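Local coordinates for cation efflux system protein cusF (Escherichia coli, PDB 3E6Z) that acts as a periplasmic copper chaperone of a cation efflux system that confers resistance to copper and silver, binding one copper per polypeptide, at residues N63-Q66 and S71-Q74. The protein carries 1 engineered substitution. Sequence-based numbering, arbitrary orientation.
Sequences NFVQ and SLLQ
Asn-63 meets Gln-74 where strand 70-78 turns a corner at Gln-74, in the hairpin with strand 59-67: Gln-74 N donates to Asn-63 O at 2.8 Å. The Asn-63 amide finds its partners outside the two segments: OD1 bonds to Ser-9 OG and ND2 to Asp-75 OD1. Phe-64 forms a non-hydrogen-bonded antiparallel pair with Leu-73. With CG between the backbone N and the carbonyl carbon (chi1 63°), ring atom CD2 comes within 3.8 Å of Ser-71 CB; the same ring lies edge-to-face with Phe-43, and the Phe-64 side chain comes within about 6 Å of the copper (II) ion, which is bound by His-28, Met-39 and Met-41. On the other face, Val-65 and Leu-72 make the hydrogen-bonded pair, Val-65 N to Leu-72 O at 2.9 Å and Leu-72 N to Val-65 O at 2.8 Å. Val-65 divides its branches, CG2 lying 3.9 Å from Leu-72 CB while CG1 abuts Gln-74 CD, whose chain passes at about a right angle. Gln-66 then folds back on the Phe-64 face: with CG anti to the backbone N and a bend at chi2, in one of its two modelled conformers, OE1 accepts a bond from Ser-71 OG at 2.6 Å and NE2 bonds to Gly-68 O. In that conformer the amide ties the strand to the turn. In this OB-fold barrel, backbone bonds therefore fix the strand pairing, apolar side chains pack on both faces, and a side-chain hydrogen bond, present in one conformer of Gln-66, adds a link near the turn.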
ATOM      1  N   ASN A  63       3.744  -0.024  -3.548  1.00  9.19           N
ATOM      2  CA  ASN A  63       3.058   0.212  -4.854  1.00  9.56           C
ATOM      3  C   ASN A  63       1.860  -0.735  -4.842  1.00  9.57           C
ATOM      4  O   ASN A  63       1.948  -1.864  -4.379  1.00  9.70           O
ATOM      5  CB  ASN A  63       3.947  -0.148  -6.057  1.00 10.06           C
ATOM      6  CG  ASN A  63       5.039   0.877  -6.183  1.00 11.78           C
ATOM      7  OD1 ASN A  63       4.797   1.988  -6.659  1.00 13.55           O
ATOM      8  ND2 ASN A  63       6.193   0.617  -5.540  1.00 12.62           N
ATOM      9  N   PHE A  64       0.704  -0.252  -5.355  1.00  8.97           N
ATOM     10  CA  PHE A  64      -0.496  -1.122  -5.339  1.00  8.57           C
ATOM     11  C   PHE A  64      -1.338  -0.779  -6.569  1.00  8.78           C
ATOM     12  O   PHE A  64      -1.194   0.210  -7.254  1.00  9.39           O
ATOM     13  CB  PHE A  64      -1.298  -0.861  -4.006  1.00  9.58           C
ATOM     14  CG  PHE A  64      -1.837   0.552  -3.860  1.00  9.46           C
ATOM     15  CD1 PHE A  64      -0.995   1.566  -3.325  1.00 10.56           C
ATOM     16  CD2 PHE A  64      -3.123   0.922  -4.239  1.00 10.67           C
ATOM     17  CE1 PHE A  64      -1.472   2.846  -3.102  1.00 11.23           C
ATOM     18  CE2 PHE A  64      -3.559   2.216  -4.036  1.00 11.74           C
ATOM     19  CZ  PHE A  64      -2.740   3.144  -3.463  1.00 11.80           C
ATOM     20  N   VAL A  65      -2.249  -1.755  -6.814  1.00  8.47           N
ATOM     21  CA  VAL A  65      -3.220  -1.616  -7.900  1.00  9.11           C
ATOM     22  C   VAL A  65      -4.629  -1.732  -7.294  1.00  9.31           C
ATOM     23  O   VAL A  65      -4.897  -2.570  -6.428  1.00 10.97           O
ATOM     24  CB  VAL A  65      -2.997  -2.657  -9.039  1.00 10.20           C
ATOM     25  CG1 VAL A  65      -1.625  -2.397  -9.615  1.00 11.55           C
ATOM     26  CG2 VAL A  65      -3.092  -3.859  -8.633  1.00 11.47           C
ATOM     27  N   GLN A  66      -5.513  -0.886  -7.781  1.00  9.33           N
ATOM     28  CA  GLN A  66      -6.934  -0.971  -7.254  0.75  9.69           C
ATOM     29  C   GLN A  66      -7.688  -1.972  -8.087  1.00 10.15           C
ATOM     30  O   GLN A  66      -7.578  -2.021  -9.359  1.00 11.51           O
ATOM     31  CB  GLN A  66      -7.613   0.408  -7.342  0.75 11.30           C
ATOM     32  CG  GLN A  66      -8.824   0.530  -6.461  0.75 11.81           C
ATOM     33  CD  GLN A  66      -8.469   0.442  -4.961  0.75 12.06           C
ATOM     34  OE1 GLN A  66      -7.345   0.764  -4.506  0.75 11.44           O
ATOM     35  NE2 GLN A  66      -9.510   0.077  -4.168  0.75 11.94           N
ATOM     36  N   SER A  71      -7.134  -2.932  -2.588  1.00  8.89           N
ATOM     37  CA  SER A  71      -5.881  -2.320  -3.044  1.00  8.60           C
ATOM     38  C   SER A  71      -4.822  -3.421  -2.923  1.00  8.37           C
ATOM     39  O   SER A  71      -4.423  -3.790  -1.804  1.00  8.91           O
ATOM     40  CB  SER A  71      -5.543  -1.090  -2.154  1.00  8.93           C
ATOM     41  OG  SER A  71      -6.517  -0.127  -2.178  1.00 10.78           O
ATOM     42  N   LEU A  72      -4.474  -4.006  -4.071  1.00  8.58           N
ATOM     43  CA  LEU A  72      -3.586  -5.162  -4.093  1.00  9.00           C
ATOM     44  C   LEU A  72      -2.125  -4.701  -4.146  1.00  9.02           C
ATOM     45  O   LEU A  72      -1.729  -3.931  -5.008  1.00  9.06           O
ATOM     46  CB  LEU A  72      -3.833  -5.965  -5.388  1.00  9.59           C
ATOM     47  CG  LEU A  72      -5.301  -6.417  -5.561  1.00  9.93           C
ATOM     48  CD1 LEU A  72      -5.343  -7.273  -6.889  1.00 10.90           C
ATOM     49  CD2 LEU A  72      -5.777  -7.295  -4.352  1.00 10.68           C
ATOM     50  N   LEU A  73      -1.326  -5.183  -3.154  1.00  8.98           N
ATOM     51  CA  LEU A  73       0.098  -4.739  -3.153  1.00  8.61           C
ATOM     52  C   LEU A  73       0.892  -5.368  -4.217  1.00  8.58           C
ATOM     53  O   LEU A  73       0.938  -6.611  -4.388  1.00  8.71           O
ATOM     54  CB  LEU A  73       0.687  -5.093  -1.777  1.00  8.52           C
ATOM     55  CG  LEU A  73       0.178  -4.255  -0.620  1.00  9.06           C
ATOM     56  CD1 LEU A  73       0.505  -4.937   0.710  1.00 10.24           C
ATOM     57  CD2 LEU A  73       0.712  -2.835  -0.695  1.00  9.75           C
ATOM     58  N   GLN A  74       1.617  -4.555  -4.990  1.00  8.58           N
ATOM     59  CA  GLN A  74       2.662  -5.019  -5.864  1.00  9.29           C
ATOM     60  C   GLN A  74       3.940  -5.329  -5.056  1.00  9.74           C
ATOM     61  O   GLN A  74       4.597  -6.342  -5.325  1.00 10.55           O
ATOM     62  CB  GLN A  74       3.008  -3.944  -6.920  1.00  9.04           C
ATOM     63  CG  GLN A  74       1.827  -3.486  -7.841  1.00  9.27           C
ATOM     64  CD  GLN A  74       1.487  -4.578  -8.872  1.00  9.46           C
ATOM     65  OE1 GLN A  74       0.772  -5.531  -8.532  1.00 10.10           O
ATOM     66  NE2 GLN A  74       2.029  -4.429 -10.066  1.00 10.48           N
TER